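Side-chain contacts in bacteriocin immunity protein (Pseudomonas aeruginosa, PDB 4UHP), which binds the DNase of pyocin AP41 as its cognate immunity protein and so probably protects the producing cell from the toxin: residues E14-E17 against I18-F22; L34-R37 against M38-L41; V42-F45 against E46-S50; R53-G56 against V57-P61. One frame throughout, in Å; residues are numbered along the deposited sequence.

Contact 1: residues E14-E17 against I18-F22; sequences EFLE and IIEEF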
loop_
_atom_site.group_PDB
_atom_site.type_symbol
_atom_site.label_atom_id
_atom_site.label_comp_id
_atom_site.label_asym_id
_atom_site.label_seq_id
_atom_site.Cartn_x
_atom_site.Cartn_y
_atom_site.Cartn_z
ATOM N N GLU D 14 5.516 22.134 -9.284
ATOM C CA GLU D 14 6.496 21.063 -9.463
ATOM C C GLU D 14 6.273 19.920 -8.483
ATOM O O GLU D 14 6.456 18.751 -8.824
ATOM C CB GLU D 14 7.917 21.601 -9.305
ATOM C CG GLU D 14 8.420 22.405 -10.484
ATOM C CD GLU D 14 9.764 23.045 -10.207
ATOM O OE1 GLU D 14 10.168 23.088 -9.023
ATOM O OE2 GLU D 14 10.414 23.506 -11.169
ATOM N N PHE D 15 5.890 20.266 -7.260
ATOM C CA PHE D 15 5.653 19.270 -6.225
ATOM C C PHE D 15 4.350 18.526 -6.499
ATOM O O PHE D 15 4.258 17.316 -6.283
ATOM C CB PHE D 15 5.619 19.930 -4.848
ATOM C CG PHE D 15 5.651 18.957 -3.706
ATOM C CD1 PHE D 15 6.826 18.308 -3.366
ATOM C CD2 PHE D 15 4.510 18.703 -2.962
ATOM C CE1 PHE D 15 6.862 17.418 -2.309
ATOM C CE2 PHE D 15 4.538 17.814 -1.907
ATOM C CZ PHE D 15 5.716 17.171 -1.578
ATOM N N LEU D 16 3.354 19.260 -6.985
ATOM C CA LEU D 16 2.080 18.675 -7.393
ATOM C C LEU D 16 2.296 17.616 -8.469
ATOM O O LEU D 16 1.605 16.600 -8.504
ATOM C CB LEU D 16 1.133 19.763 -7.905
ATOM C CG LEU D 16 -0.235 19.304 -8.414
ATOM C CD1 LEU D 16 -1.055 18.698 -7.284
ATOM C CD2 LEU D 16 -0.983 20.456 -9.068
ATOM N N GLU D 17 3.269 17.870 -9.339
ATOM C CA GLU D 17 3.642 16.945 -10.404
ATOM C C GLU D 17 4.041 15.578 -9.855
ATOM O O GLU D 17 3.680 14.542 -10.419
ATOM C CB GLU D 17 4.784 17.543 -11.230
ATOM C CG GLU D 17 5.358 16.623 -12.288
ATOM C CD GLU D 17 6.282 17.346 -13.247
ATOM O OE1 GLU D 17 6.602 18.526 -12.990
ATOM O OE2 GLU D 17 6.680 16.737 -14.263
ATOM N N ILE D 18 4.783 15.581 -8.752
ATOM C CA ILE D 18 5.195 14.346 -8.094
ATOM C C ILE D 18 4.007 13.646 -7.441
ATOM O O ILE D 18 3.862 12.424 -7.540
ATOM C CB ILE D 18 6.274 14.610 -7.024
ATOM C CG1 ILE D 18 7.540 15.179 -7.665
ATOM C CG2 ILE D 18 6.598 13.340 -6.257
ATOM C CD1 ILE D 18 8.648 15.442 -6.673
ATOM N N ILE D 19 3.159 14.426 -6.777
ATOM C CA ILE D 19 2.012 13.874 -6.065
ATOM C C ILE D 19 1.025 13.198 -7.020
ATOM O O ILE D 19 0.438 12.165 -6.693
ATOM C CB ILE D 19 1.280 14.961 -5.258
ATOM C CG1 ILE D 19 2.256 15.661 -4.310
ATOM C CG2 ILE D 19 0.136 14.358 -4.467
ATOM C CD1 ILE D 19 2.977 14.707 -3.377
ATOM N N GLU D 20 0.865 13.769 -8.209
ATOM C CA GLU D 20 -0.040 13.215 -9.210
ATOM C C GLU D 20 0.355 11.792 -9.603
ATOM O O GLU D 20 -0.479 11.006 -10.052
ATOM C CB GLU D 20 -0.075 14.113 -10.448
ATOM C CG GLU D 20 -0.829 15.416 -10.241
ATOM C CD GLU D 20 -0.674 16.379 -11.402
ATOM O OE1 GLU D 20 0.261 16.196 -12.211
ATOM O OE2 GLU D 20 -1.483 17.326 -11.499
ATOM N N GLU D 21 1.629 11.463 -9.420
ATOM C CA GLU D 21 2.142 10.152 -9.791
ATOM C C GLU D 21 1.615 9.066 -8.847
ATOM O O GLU D 21 1.704 7.875 -9.143
ATOM C CB GLU D 21 3.675 10.173 -9.805
ATOM C CG GLU D 21 4.316 9.057 -10.614
ATOM C CD GLU D 21 5.691 9.427 -11.151
ATOM O OE1 GLU D 21 6.035 10.629 -11.150
ATOM O OE2 GLU D 21 6.429 8.513 -11.573
ATOM N N PHE D 22 1.051 9.484 -7.717
ATOM C CA PHE D 22 0.426 8.553 -6.782
ATOM C C PHE D 22 -1.020 8.243 -7.169
ATOM O O PHE D 22 -1.735 7.565 -6.432
ATOM C CB PHE D 22 0.475 9.112 -5.358
ATOM C CG PHE D 22 1.862 9.203 -4.793
ATOM C CD1 PHE D 22 2.431 8.125 -4.140
ATOM C CD2 PHE D 22 2.601 10.366 -4.925
ATOM C CE1 PHE D 22 3.709 8.205 -3.624
ATOM C CE2 PHE D 22 3.879 10.452 -4.412
ATOM C CZ PHE D 22 4.435 9.370 -3.761
HETATM O O HOH W 1 6.010 13.308 -11.821
#

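Contact 2: residues L34-R37 against M38-L41; sequences LEKR and MDKL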
loop_
_atom_site.group_PDB
_atom_site.type_symbol
_atom_site.label_atom_id
_atom_site.label_comp_id
_atom_site.label_asym_id
_atom_site.label_seq_id
_atom_site.Cartn_x
_atom_site.Cartn_y
_atom_site.Cartn_z
ATOM N N LEU D 34 8.085 -0.205 -11.245
ATOM C CA LEU D 34 7.133 0.829 -10.872
ATOM C C LEU D 34 7.098 0.969 -9.359
ATOM O O LEU D 34 7.090 2.079 -8.826
ATOM C CB LEU D 34 5.740 0.508 -11.411
ATOM C CG LEU D 34 4.620 1.466 -10.996
ATOM C CD1 LEU D 34 4.930 2.887 -11.445
ATOM C CD2 LEU D 34 3.284 1.004 -11.556
ATOM N N GLU D 35 7.098 -0.167 -8.672
ATOM C CA GLU D 35 6.998 -0.175 -7.219
ATOM C C GLU D 35 8.215 0.467 -6.566
ATOM O O GLU D 35 8.086 1.194 -5.584
ATOM C CB GLU D 35 6.815 -1.600 -6.698
ATOM C CG GLU D 35 6.472 -1.658 -5.223
ATOM C CD GLU D 35 5.769 -2.941 -4.839
ATOM O OE1 GLU D 35 5.831 -3.913 -5.621
ATOM O OE2 GLU D 35 5.145 -2.973 -3.758
ATOM N N LYS D 36 9.398 0.200 -7.113
ATOM C CA LYS D 36 10.620 0.766 -6.552
ATOM C C LYS D 36 10.704 2.271 -6.805
ATOM O O LYS D 36 11.321 3.000 -6.028
ATOM C CB LYS D 36 11.853 0.057 -7.116
ATOM C CG LYS D 36 11.922 -1.422 -6.764
ATOM C CD LYS D 36 13.309 -1.820 -6.286
ATOM C CE LYS D 36 13.235 -2.759 -5.089
ATOM N NZ LYS D 36 13.237 -2.018 -3.798
ATOM N N ARG D 37 10.083 2.737 -7.884
ATOM C CA ARG D 37 9.995 4.173 -8.123
ATOM C C ARG D 37 9.037 4.820 -7.130
ATOM O O ARG D 37 9.335 5.869 -6.561
ATOM C CB ARG D 37 9.546 4.478 -9.555
ATOM C CG ARG D 37 9.130 5.934 -9.739
ATOM C CD ARG D 37 9.059 6.357 -11.196
ATOM N NE ARG D 37 8.696 7.767 -11.304
ATOM C CZ ARG D 37 9.564 8.771 -11.239
ATOM N NH1 ARG D 37 10.858 8.524 -11.079
ATOM N NH2 ARG D 37 9.142 10.023 -11.338
ATOM N N MET D 38 7.885 4.192 -6.921
ATOM C CA MET D 38 6.911 4.724 -5.976
ATOM C C MET D 38 7.459 4.646 -4.550
ATOM O O MET D 38 7.205 5.533 -3.735
ATOM C CB MET D 38 5.579 3.982 -6.096
ATOM C CG MET D 38 4.951 4.066 -7.482
ATOM S SD MET D 38 4.928 5.743 -8.166
ATOM C CE MET D 38 3.918 6.592 -6.956
ATOM N N ASP D 39 8.219 3.590 -4.259
ATOM C CA ASP D 39 8.923 3.484 -2.983
ATOM C C ASP D 39 9.807 4.711 -2.768
ATOM O O ASP D 39 9.793 5.321 -1.699
ATOM C CB ASP D 39 9.772 2.209 -2.929
ATOM C CG ASP D 39 8.942 0.958 -2.687
ATOM O OD1 ASP D 39 7.702 1.029 -2.798
ATOM O OD2 ASP D 39 9.532 -0.105 -2.393
ATOM N N LYS D 40 10.564 5.070 -3.802
ATOM C CA LYS D 40 11.461 6.217 -3.741
ATOM C C LYS D 40 10.700 7.528 -3.549
ATOM O O LYS D 40 11.138 8.403 -2.802
ATOM C CB LYS D 40 12.313 6.298 -5.010
ATOM C CG LYS D 40 13.280 7.472 -5.025
ATOM C CD LYS D 40 13.904 7.677 -6.395
ATOM C CE LYS D 40 14.783 8.917 -6.412
ATOM N NZ LYS D 40 15.355 9.177 -7.761
ATOM N N LEU D 41 9.565 7.658 -4.229
ATOM C CA LEU D 41 8.776 8.886 -4.165
ATOM C C LEU D 41 8.135 9.070 -2.793
ATOM O O LEU D 41 8.083 10.183 -2.269
ATOM C CB LEU D 41 7.701 8.892 -5.254
ATOM C CG LEU D 41 8.194 8.958 -6.702
ATOM C CD1 LEU D 41 7.018 9.053 -7.658
ATOM C CD2 LEU D 41 9.146 10.127 -6.896
#

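Contact 3: residues V42-F45 against E46-S50; sequences VKHF and EEVTS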
loop_
_atom_site.group_PDB
_atom_site.type_symbol
_atom_site.label_atom_id
_atom_site.label_comp_id
_atom_site.label_asym_id
_atom_site.label_seq_id
_atom_site.Cartn_x
_atom_site.Cartn_y
_atom_site.Cartn_z
ATOM N N VAL D 42 7.646 7.975 -2.219
ATOM C CA VAL D 42 7.053 8.000 -0.884
ATOM C C VAL D 42 8.053 8.465 0.166
ATOM O O VAL D 42 7.768 9.365 0.955
ATOM C CB VAL D 42 6.524 6.613 -0.465
ATOM C CG1 VAL D 42 6.251 6.578 1.036
ATOM C CG2 VAL D 42 5.276 6.254 -1.248
ATOM N N LYS D 43 9.225 7.842 0.179
ATOM C CA LYS D 43 10.217 8.146 1.197
ATOM C C LYS D 43 10.793 9.536 0.974
ATOM O O LYS D 43 11.186 10.209 1.923
ATOM C CB LYS D 43 11.318 7.083 1.214
ATOM C CG LYS D 43 10.791 5.679 1.513
ATOM C CD LYS D 43 9.702 5.724 2.587
ATOM C CE LYS D 43 9.451 4.365 3.222
ATOM N NZ LYS D 43 9.245 4.485 4.692
ATOM N N HIS D 44 10.821 9.971 -0.281
ATOM C CA HIS D 44 11.225 11.336 -0.600
ATOM C C HIS D 44 10.188 12.335 -0.096
ATOM O O HIS D 44 10.535 13.379 0.455
ATOM C CB HIS D 44 11.425 11.507 -2.105
ATOM C CG HIS D 44 11.706 12.917 -2.518
ATOM N ND1 HIS D 44 12.907 13.542 -2.261
ATOM C CD2 HIS D 44 10.938 13.826 -3.164
ATOM C CE1 HIS D 44 12.868 14.775 -2.736
ATOM N NE2 HIS D 44 11.684 14.973 -3.287
ATOM N N PHE D 45 8.915 12.005 -0.299
ATOM C CA PHE D 45 7.806 12.813 0.198
ATOM C C PHE D 45 7.929 13.031 1.701
ATOM O O PHE D 45 7.880 14.163 2.184
ATOM C CB PHE D 45 6.465 12.144 -0.133
ATOM C CG PHE D 45 5.267 12.868 0.419
ATOM C CD1 PHE D 45 4.636 13.856 -0.322
ATOM C CD2 PHE D 45 4.767 12.559 1.676
ATOM C CE1 PHE D 45 3.534 14.524 0.180
ATOM C CE2 PHE D 45 3.668 13.228 2.186
ATOM C CZ PHE D 45 3.051 14.210 1.435
ATOM N N GLU D 46 8.093 11.936 2.436
ATOM C CA GLU D 46 8.222 11.993 3.889
ATOM C C GLU D 46 9.445 12.795 4.321
ATOM O O GLU D 46 9.421 13.496 5.335
ATOM C CB GLU D 46 8.293 10.578 4.466
ATOM C CG GLU D 46 7.105 9.718 4.087
ATOM C CD GLU D 46 7.231 8.287 4.564
ATOM O OE1 GLU D 46 8.359 7.849 4.884
ATOM O OE2 GLU D 46 6.192 7.600 4.616
ATOM N N GLU D 47 10.513 12.691 3.540
ATOM C CA GLU D 47 11.766 13.359 3.864
ATOM C C GLU D 47 11.660 14.877 3.755
ATOM O O GLU D 47 12.037 15.597 4.679
ATOM C CB GLU D 47 12.884 12.851 2.952
ATOM C CG GLU D 47 14.206 13.579 3.123
ATOM C CD GLU D 47 15.267 13.084 2.160
ATOM O OE1 GLU D 47 15.066 12.009 1.558
ATOM O OE2 GLU D 47 16.298 13.771 2.003
ATOM N N VAL D 48 11.143 15.363 2.631
ATOM C CA VAL D 48 11.164 16.798 2.355
ATOM C C VAL D 48 10.029 17.562 3.038
ATOM O O VAL D 48 10.172 18.749 3.324
ATOM C CB VAL D 48 11.110 17.083 0.838
ATOM C CG1 VAL D 48 12.355 16.545 0.155
ATOM C CG2 VAL D 48 9.853 16.492 0.217
ATOM N N THR D 49 8.907 16.895 3.299
ATOM C CA THR D 49 7.780 17.565 3.945
ATOM C C THR D 49 7.914 17.552 5.462
ATOM O O THR D 49 7.419 18.452 6.143
ATOM C CB THR D 49 6.428 16.916 3.576
ATOM O OG1 THR D 49 6.360 15.594 4.129
ATOM C CG2 THR D 49 6.245 16.861 2.061
ATOM N N SER D 50 8.573 16.515 5.979
ATOM C CA SER D 50 8.704 16.286 7.419
ATOM C C SER D 50 7.349 16.169 8.121
ATOM O O SER D 50 7.253 16.374 9.329
ATOM C CB SER D 50 9.535 17.399 8.074
ATOM O OG SER D 50 10.900 17.321 7.696
#

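Contact 4: residues R53-G56 against V57-P61; sequences RKSG and VIFHP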
loop_
_atom_site.group_PDB
_atom_site.type_symbol
_atom_site.label_atom_id
_atom_site.label_comp_id
_atom_site.label_asym_id
_atom_site.label_seq_id
_atom_site.Cartn_x
_atom_site.Cartn_y
_atom_site.Cartn_z
ATOM N N ARG D 53 2.436 12.575 9.750
ATOM C CA ARG D 53 1.667 11.438 9.252
ATOM C C ARG D 53 2.371 10.739 8.087
ATOM O O ARG D 53 1.874 9.741 7.572
ATOM C CB ARG D 53 0.262 11.883 8.825
ATOM C CG ARG D 53 -0.562 12.507 9.946
ATOM C CD ARG D 53 -2.034 12.634 9.567
ATOM N NE ARG D 53 -2.660 11.327 9.379
ATOM C CZ ARG D 53 -3.143 10.883 8.222
ATOM N NH1 ARG D 53 -3.092 11.650 7.140
ATOM N NH2 ARG D 53 -3.689 9.676 8.146
ATOM N N LYS D 54 3.523 11.272 7.682
ATOM C CA LYS D 54 4.340 10.687 6.615
ATOM C C LYS D 54 3.524 10.407 5.348
ATOM O O LYS D 54 2.832 11.289 4.842
ATOM C CB LYS D 54 5.013 9.399 7.104
ATOM C CG LYS D 54 5.969 9.597 8.277
ATOM C CD LYS D 54 6.708 8.307 8.613
ATOM C CE LYS D 54 5.734 7.187 8.963
ATOM N NZ LYS D 54 6.415 5.878 9.190
ATOM N N SER D 55 3.600 9.175 4.849
ATOM C CA SER D 55 2.866 8.786 3.644
ATOM C C SER D 55 1.356 8.768 3.881
ATOM O O SER D 55 0.571 8.702 2.936
ATOM C CB SER D 55 3.325 7.411 3.155
ATOM O OG SER D 55 2.908 6.399 4.051
ATOM N N GLY D 56 0.960 8.824 5.149
ATOM C CA GLY D 56 -0.441 8.880 5.517
ATOM C C GLY D 56 -1.178 10.038 4.872
ATOM O O GLY D 56 -2.371 9.938 4.606
ATOM N N VAL D 57 -0.472 11.137 4.616
ATOM C CA VAL D 57 -1.070 12.279 3.933
ATOM C C VAL D 57 -1.585 11.859 2.558
ATOM O O VAL D 57 -2.653 12.286 2.119
ATOM C CB VAL D 57 -0.070 13.438 3.769
ATOM C CG1 VAL D 57 -0.726 14.612 3.057
ATOM C CG2 VAL D 57 0.475 13.870 5.129
ATOM N N ILE D 58 -0.819 11.004 1.891
ATOM C CA ILE D 58 -1.171 10.528 0.559
ATOM C C ILE D 58 -2.178 9.385 0.595
ATOM O O ILE D 58 -3.228 9.451 -0.052
ATOM C CB ILE D 58 0.078 10.048 -0.208
ATOM C CG1 ILE D 58 1.085 11.188 -0.360
ATOM C CG2 ILE D 58 -0.313 9.480 -1.564
ATOM C CD1 ILE D 58 2.386 10.763 -1.014
ATOM N N PHE D 59 -1.855 8.340 1.353
ATOM C CA PHE D 59 -2.610 7.092 1.298
ATOM C C PHE D 59 -3.758 7.015 2.304
ATOM O O PHE D 59 -4.651 6.183 2.162
ATOM C CB PHE D 59 -1.667 5.902 1.505
ATOM C CG PHE D 59 -0.585 5.798 0.464
ATOM C CD1 PHE D 59 -0.883 5.384 -0.824
ATOM C CD2 PHE D 59 0.728 6.104 0.776
ATOM C CE1 PHE D 59 0.111 5.283 -1.784
ATOM C CE2 PHE D 59 1.724 6.002 -0.177
ATOM C CZ PHE D 59 1.414 5.591 -1.462
ATOM N N HIS D 60 -3.728 7.862 3.327
ATOM C CA HIS D 60 -4.836 7.927 4.278
ATOM C C HIS D 60 -5.215 9.370 4.600
ATOM O O HIS D 60 -5.156 9.795 5.756
ATOM C CB HIS D 60 -4.479 7.160 5.547
ATOM C CG HIS D 60 -4.267 5.696 5.311
ATOM N ND1 HIS D 60 -5.292 4.777 5.378
ATOM C CD2 HIS D 60 -3.157 4.998 4.972
ATOM C CE1 HIS D 60 -4.820 3.573 5.108
ATOM N NE2 HIS D 60 -3.527 3.679 4.857
ATOM N N PRO D 61 -5.624 10.123 3.569
ATOM C CA PRO D 61 -5.855 11.563 3.692
ATOM C C PRO D 61 -7.113 11.901 4.481
ATOM O O PRO D 61 -8.048 11.101 4.542
ATOM C CB PRO D 61 -5.996 12.010 2.237
ATOM C CG PRO D 61 -6.596 10.821 1.562
ATOM C CD PRO D 61 -5.996 9.620 2.232
#

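Contact 1: residues E14-E17 against I18-F22
Phe15 and Leu16 carry the helical bonding into 18-22: Ile19 N reaches Phe15 O at 3.1 Å, and Glu20 N reaches Leu16 O at 2.9 Å. On the buried side, Phe15 and Ile19 meet one turn apart. CG of Phe15 stands trans to its own N (chi1 -169°), beside the carbonyl carbon, which sends the ring forward over the next turn. There its CE2 lies 3.8 Å from Ile19 CD1, while Ile19 CG1 sits against both the ring and the Phe15 carbonyl oxygen. On another side, Glu20 folds back over the preceding turn. Its CG rests 3.2 Å from Leu16 O, and the extended chain beyond carries the carboxylate across the leucine, with Glu20 OE2 3.9 Å from Leu16 CG. The other oxygen, OE1, is drawn into a salt bridge with Lys26. Glu17 O is gripped differently: one water donates to it and to Glu21 OE1, at 3.0 Å and 2.8 Å, and Lys26 NZ also bonds to it. Glu21 OE2 meanwhile pairs with Arg37 of helix 31-49, so each carboxylate oxygen has a partner. Phe15 is enclosed further by Tyr10 and Phe87, and Ile19 by Phe45 and Ile71. Apolar residues on the inner side and glutamates on the outer make this an amphipathic helix, packed against helices 31-49 and 68-81 in the four-helix fold of the colicin and pyocin immunity proteins.

Contact 2: residues L34-R37 against M38-L41
Asp39 folds back over Glu35, one turn earlier in helix 31-49. CB of Asp39 sits 3.3 Å from Glu35 O. Its CG lies trans to its own carbonyl carbon and beside the backbone N (chi1 -76°), which turns the carboxylate toward that same oxygen. Asp39 OD1 approaches Glu35 O to 2.8 Å, two acceptors close together and not a hydrogen bond, and also lies 3.8 Å from the CG methylene of Glu35. Asp39 OD2 faces the other way, with Lys36 NZ 4.4 Å off, too far for a salt bridge. The two carboxylates are turned 71° against each other. The helix bond from Asp39 N to Glu35 O measures 2.7 Å. On the inner side Leu34 and Met38 run alongside each other, CD1 of the leucine 4.1 Å from CG of the methionine, whose bent chain brings its methyl CE against Phe22. Arg37 extends from CG to NE beside Leu41, whose CD1 lies over one face of the guanidinium, and NE forms a salt bridge with Glu21. Outside this stretch, basic side chains of the pyocin DNase chain form salt bridges with Glu35 and with Asp39. The like-charged pair, with Glu35 OE2 and Asp39 OD1 4.8 Å apart, would be costly alone; positive charge from the toxin probably offsets the repulsion, making this acidic patch an electrostatic part of the binding surface.

Contact 3: residues V42-F45 against E46-S50
Thr49 lays its CG2 over the centre of the Phe45 ring, a CH-pi contact 4.1 Å from the centroid and 12° off the ring normal. The same residue grips Phe45 O twice, through OG1 at 2.9 Å and through N at 3.1 Å, from opposite faces of the carbonyl plane. Its hydroxyl stands between backbone N and carbonyl carbon (chi1 67°), within reach of both that oxygen and His51 N. One residue earlier, Val48 CG1 presses to 3.4 Å from His44 CE1, with CG2 over a face of the imidazole, offset to the rim. This is the C-terminal half of the long helix 31-49 of the four-helix immunity fold; Ser50 leaves it with positive phi. Toward the toxin, Lys43 and Glu46 lie side by side, but their salt bridge is weak, Lys43 NZ to Glu46 OE1 being 3.5 Å. Val42 CG1 flanks Glu46 OE2 at 3.7 Å. Lys43 has its stronger partner in an acidic side chain of the pyocin DNase chain. Farther out, Tyr10 OH bonds to His44 NE2, while Ile19, Ile71 and Val75 pack against Phe45.

Contact 4: residues R53-G56 against V57-P61
A type II' beta turn from Arg53 to Gly56 leads into the short helix 56-59, and the Arg53 side chain spans that helix to reach His60. The turn is closed by Gly56 N on Arg53 O at 2.7 Å, with Lys54 taking the positive phi (51°) of the second position. Arg53 is bent at chi3 (65°), bringing its guanidinium edge to the His60 carbonyl. Arg53 NH2 gives the firmer bond to His60 O, 2.8 Å, and NH1 adds a weak one at 3.1 Å; the oxygen is thus held by both terminal nitrogens. The imidazole of His60 stands almost perpendicular to the guanidinium, and its NE2 bonds to backbone of the pyocin DNase chain. Inside the helix, Phe59 N bonds to Ser55 O at 2.9 Å. Ser55 CB sits at the edge of the Phe59 ring, 3.8 Å from CD2, while Ile58 CG2 lies 4.0 Å above one face. That ring also stacks with an aromatic side chain of the DNase, and Ser55 OG bonds to an acidic one. Val57 CG2 rests 3.5 Å from Lys54 O, packing the helix start against the turn. The arginine's charge probably stabilises the carbonyl just beyond the helix end, tying turn and helix exit together, and this in turn would present Ser55, Phe59 and His60 to the toxin as one surface.

How the contacts relate
Contacts 2 and 3 are successive parts of helix 31-49; contact 1 covers most of helix 12-19 and the residues just after it, and contact 4 the turn and short helix 56-59 that come after helix 31-49. Contact 1 lies nearest the chain centre and contact 2 farthest, about 6 and 13 Å between centres. Phe22 of contact 1 packs on contacts 2, 3 and 4, touching Met38, Leu41, Val42, Ile58 and Phe59; contacts 2 and 4 do not touch. Phe15 and Ile19 join the core through Phe45 and Thr49. Chemistry changes with place: contact 2 turns carboxylates to the DNase, contact 4 offers a stacking ring and hydrogen-bonding groups, and contact 3 combines a core face with a charged outer side.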